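Local coordinates for cytochrome cL (Hyphomicrobium denitrificans, PDB 2D0W), which carries a covalently bound haem and probably accepts electrons from methanol dehydrogenase during methanol oxidation in the periplasm, at residues A[75-88]-A[122-135]. Residues are numbered along the deposited sequence; the frame is centred on the assembly and turned at random.
Sequences LNDSYWTYPKNTTD and IRHIQKDDVADADW. With ZN (zinc ion), chain E; HEM (protoporphyrin IX containing Fe), chain H.
Arg123 reaches from helix 112-124 to the 3-10 segment 83-86 and the start of helix 88-97, and holds them through one backbone and one side-chain oxygen, Asn85 O and Asp88 OD2, each gripped by two nitrogens. Its CB and CG carry the chain away from the helix, and the side chain also touches Leu91 of helix 88-97; a bend at CG (chi2 -50°) then sends the chain across, and CD lies 3.4 Å above one face of the Trp135 ring, whose other face is taken by Ala133 CB. From there NE donates to Asp88 OD2 at 3.1 Å, nearly along the C-O axis, and NH2 joins it on the same oxygen, a side-on salt bridge with carboxylate and guanidinium close to coplanar. At the far end NH1 meets Asn85 O at 2.9 Å in the carbonyl plane, while NH2 reaches that oxygen from above the plane. Trp80 CZ2 sits at the edge of the guanidinium, the two planes 85° apart. A leucine at this position would probably leave the buried Asp88 carboxylate and Asn85 O without these donors and set the 3-10 segment free to shift.

This segment belongs to the haem pocket of a class I c-type cytochrome fold: Asn85 ND2 donates to haem O1A at 2.7 Å, and Leu75 and Ile122 both reach the haem. Just before Trp80 in the chain, Asp77 OD2 and Tyr79 O bind a zinc ion, with Gly74 O completing the protein ligands. Next to the zinc ligand Asp77, Ser78 N donates to Asp128 OD2 at 2.7 Å on its anti side, while OD1 takes the salt bridge from Lys127 NZ. Gln126, bent at chi2 (58°), brings NE2 above the carbonyl plane of Asp77 O at 3.2 Å; the same nitrogen donates to a water that bridges Leu75 O and Ile122 O.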
loop_
_atom_site.group_PDB
_atom_site.type_symbol
_atom_site.label_atom_id
_atom_site.label_comp_id
_atom_site.label_asym_id
_atom_site.label_seq_id
_atom_site.Cartn_x
_atom_site.Cartn_y
_atom_site.Cartn_z
ATOM N N LEU A 75 8.523 1.843 7.173
ATOM C CA LEU A 75 7.881 1.980 5.894
ATOM C C LEU A 75 7.303 3.378 5.842
ATOM O O LEU A 75 6.649 3.749 4.858
ATOM C CB LEU A 75 6.769 0.933 5.740
ATOM C CG LEU A 75 7.129 -0.550 5.835
ATOM C CD1 LEU A 75 5.876 -1.494 5.745
ATOM C CD2 LEU A 75 8.140 -0.864 4.693
ATOM N N ASN A 76 7.577 4.168 6.879
ATOM C CA ASN A 76 6.879 5.430 7.054
ATOM C C ASN A 76 7.832 6.612 6.776
ATOM O O ASN A 76 7.528 7.761 7.073
ATOM C CB ASN A 76 6.305 5.502 8.475
ATOM C CG ASN A 76 7.391 5.601 9.522
ATOM O OD1 ASN A 76 8.581 5.363 9.221
ATOM N ND2 ASN A 76 7.012 5.932 10.735
ATOM N N ASP A 77 8.982 6.314 6.176
ATOM C CA ASP A 77 9.964 7.375 5.897
ATOM C C ASP A 77 10.299 7.510 4.422
ATOM O O ASP A 77 9.727 6.800 3.593
ATOM C CB ASP A 77 11.179 7.247 6.842
ATOM C CG ASP A 77 12.025 6.024 6.584
ATOM O OD1 ASP A 77 13.056 5.888 7.294
ATOM O OD2 ASP A 77 11.690 5.209 5.698
ATOM N N SER A 78 11.216 8.421 4.081
ATOM C CA SER A 78 11.480 8.766 2.690
ATOM C C SER A 78 12.436 7.828 2.108
ATOM O O SER A 78 12.601 7.776 0.896
ATOM C CB SER A 78 12.051 10.187 2.530
ATOM O OG SER A 78 13.146 10.418 3.396
ATOM N N TYR A 79 13.085 7.055 2.963
ATOM C CA TYR A 79 14.096 6.147 2.480
ATOM C C TYR A 79 13.616 4.742 2.101
ATOM O O TYR A 79 12.941 4.105 2.883
ATOM C CB TYR A 79 15.223 6.051 3.516
ATOM C CG TYR A 79 16.301 5.181 2.996
ATOM C CD1 TYR A 79 17.330 5.730 2.230
ATOM C CD2 TYR A 79 16.283 3.797 3.212
ATOM C CE1 TYR A 79 18.318 4.939 1.727
ATOM C CE2 TYR A 79 17.261 2.977 2.677
ATOM C CZ TYR A 79 18.291 3.581 1.951
ATOM O OH TYR A 79 19.292 2.837 1.388
ATOM N N TRP A 80 13.985 4.250 0.913
ATOM C CA TRP A 80 13.589 2.894 0.483
ATOM C C TRP A 80 14.787 2.061 0.064
ATOM O O TRP A 80 15.610 2.498 -0.755
ATOM C CB TRP A 80 12.580 2.947 -0.671
ATOM C CG TRP A 80 11.342 3.654 -0.304
ATOM C CD1 TRP A 80 11.092 4.992 -0.424
ATOM C CD2 TRP A 80 10.181 3.087 0.290
ATOM N NE1 TRP A 80 9.834 5.289 0.041
ATOM C CE2 TRP A 80 9.256 4.136 0.486
ATOM C CE3 TRP A 80 9.832 1.796 0.691
ATOM C CZ2 TRP A 80 7.999 3.925 1.064
ATOM C CZ3 TRP A 80 8.596 1.587 1.257
ATOM C CH2 TRP A 80 7.686 2.647 1.431
ATOM N N THR A 81 14.876 0.855 0.612
ATOM C CA THR A 81 15.866 -0.121 0.151
ATOM C C THR A 81 15.767 -0.371 -1.333
ATOM O O THR A 81 16.790 -0.483 -2.012
ATOM C CB THR A 81 15.703 -1.488 0.895
ATOM O OG1 THR A 81 15.912 -1.267 2.277
ATOM C CG2 THR A 81 16.740 -2.530 0.427
ATOM N N TYR A 82 14.536 -0.524 -1.830
ATOM C CA TYR A 82 14.255 -0.747 -3.239
ATOM C C TYR A 82 13.490 0.503 -3.665
ATOM O O TYR A 82 12.312 0.674 -3.304
ATOM C CB TYR A 82 13.390 -2.008 -3.377
ATOM C CG TYR A 82 14.064 -3.209 -2.787
ATOM C CD1 TYR A 82 15.062 -3.906 -3.512
ATOM C CD2 TYR A 82 13.737 -3.646 -1.498
ATOM C CE1 TYR A 82 15.698 -5.007 -2.962
ATOM C CE2 TYR A 82 14.388 -4.734 -0.931
ATOM C CZ TYR A 82 15.369 -5.405 -1.658
ATOM O OH TYR A 82 16.008 -6.474 -1.050
ATOM N N PRO A 83 14.157 1.416 -4.367
ATOM C CA PRO A 83 13.493 2.715 -4.639
ATOM C C PRO A 83 12.243 2.734 -5.566
ATOM O O PRO A 83 11.486 3.684 -5.503
ATOM C CB PRO A 83 14.649 3.632 -5.136
ATOM C CG PRO A 83 15.749 2.673 -5.616
ATOM C CD PRO A 83 15.551 1.347 -4.875
ATOM N N LYS A 84 12.023 1.717 -6.390
ATOM C CA LYS A 84 10.741 1.583 -7.105
ATOM C C LYS A 84 9.532 1.408 -6.153
ATOM O O LYS A 84 8.382 1.377 -6.599
ATOM C CB LYS A 84 10.774 0.416 -8.100
ATOM C CG LYS A 84 11.499 0.741 -9.417
ATOM C CD LYS A 84 11.302 -0.352 -10.496
ATOM C CE LYS A 84 12.469 -0.346 -11.498
ATOM N NZ LYS A 84 12.661 -1.652 -12.250
ATOM N N ASN A 85 9.802 1.302 -4.860
ATOM C CA ASN A 85 8.737 1.279 -3.848
ATOM C C ASN A 85 8.107 2.672 -3.597
ATOM O O ASN A 85 7.137 2.785 -2.883
ATOM C CB ASN A 85 9.202 0.595 -2.551
ATOM C CG ASN A 85 9.312 -0.944 -2.686
ATOM O OD1 ASN A 85 8.615 -1.583 -3.510
ATOM N ND2 ASN A 85 10.166 -1.553 -1.841
ATOM N N THR A 86 8.691 3.721 -4.193
ATOM C CA THR A 86 8.070 5.052 -4.262
ATOM C C THR A 86 6.935 5.112 -5.317
ATOM O O THR A 86 6.220 6.116 -5.426
ATOM C CB THR A 86 9.133 6.183 -4.551
ATOM O OG1 THR A 86 9.711 6.025 -5.861
ATOM C CG2 THR A 86 10.235 6.220 -3.506
ATOM N N THR A 87 6.796 4.067 -6.128
ATOM C CA THR A 87 5.650 3.915 -7.033
ATOM C C THR A 87 4.733 2.843 -6.459
ATOM O O THR A 87 5.214 1.884 -5.798
ATOM C CB THR A 87 6.111 3.543 -8.480
ATOM O OG1 THR A 87 6.575 2.192 -8.517
ATOM C CG2 THR A 87 7.281 4.421 -8.923
ATOM N N ASP A 88 3.428 2.952 -6.722
ATOM C CA ASP A 88 2.481 1.932 -6.250
ATOM C C ASP A 88 2.767 0.619 -6.921
ATOM O O ASP A 88 2.620 -0.413 -6.302
ATOM C CB ASP A 88 1.015 2.336 -6.483
ATOM C CG ASP A 88 0.601 3.522 -5.611
ATOM O OD1 ASP A 88 -0.376 4.183 -5.957
ATOM O OD2 ASP A 88 1.268 3.821 -4.617
ATOM N N ILE A 122 -0.256 2.145 3.841
ATOM C CA ILE A 122 1.183 2.372 3.851
ATOM C C ILE A 122 1.556 3.792 3.404
ATOM O O ILE A 122 2.404 4.433 4.016
ATOM C CB ILE A 122 1.968 1.279 3.027
ATOM C CG1 ILE A 122 1.779 -0.107 3.676
ATOM C CG2 ILE A 122 3.459 1.692 2.859
ATOM C CD1 ILE A 122 2.219 -1.273 2.736
ATOM N N ARG A 123 0.924 4.296 2.349
ATOM C CA ARG A 123 1.169 5.692 1.930
ATOM C C ARG A 123 0.728 6.669 3.009
ATOM O O ARG A 123 1.399 7.702 3.243
ATOM C CB ARG A 123 0.473 6.030 0.604
ATOM C CG ARG A 123 0.887 5.097 -0.598
ATOM C CD ARG A 123 2.390 5.024 -0.668
ATOM N NE ARG A 123 2.771 4.406 -1.926
ATOM C CZ ARG A 123 3.987 3.981 -2.239
ATOM N NH1 ARG A 123 4.972 4.074 -1.386
ATOM N NH2 ARG A 123 4.186 3.445 -3.432
ATOM N N HIS A 124 -0.407 6.374 3.640
ATOM C CA HIS A 124 -0.998 7.321 4.649
ATOM C C HIS A 124 -0.156 7.571 5.928
ATOM O O HIS A 124 -0.240 8.653 6.536
ATOM C CB HIS A 124 -2.407 6.872 5.073
ATOM C CG HIS A 124 -3.156 7.920 5.850
ATOM N ND1 HIS A 124 -3.673 9.061 5.265
ATOM C CD2 HIS A 124 -3.487 7.988 7.158
ATOM C CE1 HIS A 124 -4.273 9.794 6.194
ATOM N NE2 HIS A 124 -4.161 9.168 7.352
ATOM N N ILE A 125 0.586 6.541 6.341
ATOM C CA ILE A 125 1.439 6.561 7.543
ATOM C C ILE A 125 2.808 7.237 7.392
ATOM O O ILE A 125 3.533 7.395 8.391
ATOM C CB ILE A 125 1.604 5.106 8.187
ATOM C CG1 ILE A 125 2.242 4.077 7.232
ATOM C CG2 ILE A 125 0.254 4.579 8.759
ATOM C CD1 ILE A 125 2.238 2.628 7.809
ATOM N N GLN A 126 3.132 7.645 6.152
ATOM C CA GLN A 126 4.280 8.492 5.821
ATOM C C GLN A 126 4.330 9.728 6.710
ATOM O O GLN A 126 3.338 10.377 6.936
ATOM C CB GLN A 126 4.205 8.938 4.357
ATOM C CG GLN A 126 5.418 9.720 3.860
ATOM C CD GLN A 126 6.736 8.944 3.993
ATOM O OE1 GLN A 126 7.792 9.543 4.223
ATOM N NE2 GLN A 126 6.685 7.627 3.828
ATOM N N LYS A 127 5.510 10.014 7.239
ATOM C CA LYS A 127 5.677 11.112 8.178
ATOM C C LYS A 127 6.867 12.012 7.808
ATOM O O LYS A 127 7.134 12.977 8.507
ATOM C CB LYS A 127 5.780 10.559 9.624
ATOM C CG LYS A 127 6.864 9.492 9.880
ATOM C CD LYS A 127 8.277 10.098 10.044
ATOM C CE LYS A 127 9.368 9.040 9.897
ATOM N NZ LYS A 127 10.785 9.536 9.701
ATOM N N ASP A 128 7.561 11.686 6.711
ATOM C CA ASP A 128 8.609 12.529 6.128
ATOM C C ASP A 128 8.012 13.413 5.034
ATOM O O ASP A 128 6.862 13.206 4.626
ATOM C CB ASP A 128 9.721 11.672 5.506
ATOM C CG ASP A 128 10.646 11.031 6.544
ATOM O OD1 ASP A 128 10.552 11.345 7.748
ATOM O OD2 ASP A 128 11.479 10.180 6.140
ATOM N N ASP A 129 8.787 14.383 4.539
ATOM C CA ASP A 129 8.291 15.323 3.505
ATOM C C ASP A 129 7.951 14.570 2.215
ATOM O O ASP A 129 8.696 13.691 1.783
ATOM C CB ASP A 129 9.306 16.452 3.212
ATOM C CG ASP A 129 8.898 17.317 1.993
ATOM O OD1 ASP A 129 9.489 17.137 0.913
ATOM O OD2 ASP A 129 7.961 18.149 2.112
ATOM N N VAL A 130 6.825 14.916 1.606
ATOM C CA VAL A 130 6.359 14.262 0.381
ATOM C C VAL A 130 6.432 15.092 -0.926
ATOM O O VAL A 130 5.858 14.706 -1.969
ATOM C CB VAL A 130 4.937 13.795 0.560
ATOM C CG1 VAL A 130 4.932 12.629 1.559
ATOM C CG2 VAL A 130 4.023 15.007 1.072
ATOM N N ALA A 131 7.148 16.201 -0.908
ATOM C CA ALA A 131 7.238 17.015 -2.145
ATOM C C ALA A 131 7.833 16.211 -3.330
ATOM O O ALA A 131 7.473 16.416 -4.488
ATOM C CB ALA A 131 8.029 18.296 -1.871
ATOM N N ASP A 132 8.684 15.243 -3.032
ATOM C CA ASP A 132 9.298 14.423 -4.064
ATOM C C ASP A 132 8.582 13.076 -4.264
ATOM O O ASP A 132 9.053 12.228 -5.039
ATOM C CB ASP A 132 10.756 14.169 -3.687
ATOM C CG ASP A 132 11.712 14.388 -4.846
ATOM O OD1 ASP A 132 12.303 15.489 -4.888
ATOM O OD2 ASP A 132 11.895 13.479 -5.699
ATOM N N ALA A 133 7.440 12.885 -3.592
ATOM C CA ALA A 133 6.795 11.571 -3.534
ATOM C C ALA A 133 6.310 11.114 -4.897
ATOM O O ALA A 133 5.451 11.741 -5.479
ATOM C CB ALA A 133 5.643 11.584 -2.501
ATOM N N ASP A 134 6.880 10.027 -5.416
ATOM C CA ASP A 134 6.447 9.464 -6.713
ATOM C C ASP A 134 5.013 8.899 -6.712
ATOM O O ASP A 134 4.443 8.672 -7.790
ATOM C CB ASP A 134 7.424 8.372 -7.206
ATOM C CG ASP A 134 8.820 8.896 -7.430
ATOM O OD1 ASP A 134 9.079 10.108 -7.219
ATOM O OD2 ASP A 134 9.685 8.096 -7.819
ATOM N N TRP A 135 4.424 8.684 -5.524
ATOM C CA TRP A 135 3.094 8.035 -5.389
ATOM C C TRP A 135 1.923 8.978 -5.151
ATOM O O TRP A 135 0.761 8.521 -4.996
ATOM C CB TRP A 135 3.093 7.019 -4.225
ATOM C CG TRP A 135 3.192 7.679 -2.847
ATOM C CD1 TRP A 135 2.157 8.131 -2.068
ATOM C CD2 TRP A 135 4.375 7.921 -2.109
ATOM N NE1 TRP A 135 2.627 8.681 -0.910
ATOM C CE2 TRP A 135 3.991 8.544 -0.896
ATOM C CE3 TRP A 135 5.726 7.688 -2.351
ATOM C CZ2 TRP A 135 4.920 8.937 0.069
ATOM C CZ3 TRP A 135 6.650 8.080 -1.395
ATOM C CH2 TRP A 135 6.243 8.712 -0.204
HETATM ZN ZN ZN E . 11.934 3.174 4.749
HETATM C CHA HEM H . 10.954 -5.431 3.400
HETATM C CHB HEM H . 6.167 -4.508 3.296
HETATM C CHC HEM H . 5.181 -8.318 6.173
HETATM C CHD HEM H . 9.927 -8.404 7.188
HETATM C C1A HEM H . 9.736 -4.860 3.026
HETATM C C2A HEM H . 9.484 -3.835 2.021
HETATM C C3A HEM H . 8.177 -3.575 2.026
HETATM C C4A HEM H . 7.515 -4.434 3.000
HETATM C CMA HEM H . 7.412 -2.529 1.152
HETATM C CAA HEM H . 10.562 -3.125 1.171
HETATM C CBA HEM H . 11.060 -1.939 2.018
HETATM C CGA HEM H . 12.011 -1.031 1.248
HETATM O O1A HEM H . 12.070 -1.113 -0.002
HETATM O O2A HEM H . 12.713 -0.229 1.909
HETATM C C1B HEM H . 5.472 -5.485 4.019
HETATM C C2B HEM H . 4.029 -5.664 4.219
HETATM C C3B HEM H . 3.795 -6.686 4.888
HETATM C C4B HEM H . 5.024 -7.280 5.313
HETATM C CMB HEM H . 3.036 -4.634 3.682
HETATM C CAB HEM H . 2.434 -7.391 5.009
HETATM C CBB HEM H . 1.746 -7.704 3.955
HETATM C C1C HEM H . 6.391 -8.670 6.731
HETATM C C2C HEM H . 6.659 -9.823 7.613
HETATM C C3C HEM H . 7.941 -9.799 7.927
HETATM C C4C HEM H . 8.589 -8.722 7.161
HETATM C CMC HEM H . 5.530 -10.469 8.402
HETATM C CAC HEM H . 8.719 -10.540 9.063
HETATM C CBC HEM H . 8.475 -11.814 9.202
HETATM C C1D HEM H . 10.671 -7.721 6.246
HETATM C C2D HEM H . 12.116 -7.734 6.115
HETATM C C3D HEM H . 12.437 -6.823 4.935
HETATM C C4D HEM H . 11.164 -6.312 4.467
HETATM C CMD HEM H . 13.120 -8.533 7.001
HETATM C CAD HEM H . 13.834 -6.472 4.307
HETATM C CBD HEM H . 13.856 -7.343 3.047
HETATM C CGD HEM H . 14.904 -6.932 2.042
HETATM O O1D HEM H . 14.964 -7.513 0.943
HETATM O O2D HEM H . 15.661 -5.999 2.344
HETATM N NA HEM H . 8.516 -5.170 3.596
HETATM N NB HEM H . 6.008 -6.491 4.794
HETATM N NC HEM H . 7.598 -8.055 6.435
HETATM N ND HEM H . 10.168 -6.857 5.277
HETATM FE FE HEM H . 8.047 -6.699 4.951
HETATM O O HOH W 1 4.852 5.415 3.792
HETATM O O HOH W 2 3.854 6.674 10.852
HETATM O O HOH W 3 12.438 7.338 10.015
HETATM O O HOH W 4 9.819 3.971 3.827
HETATM O O HOH W 5 13.302 1.064 4.238
#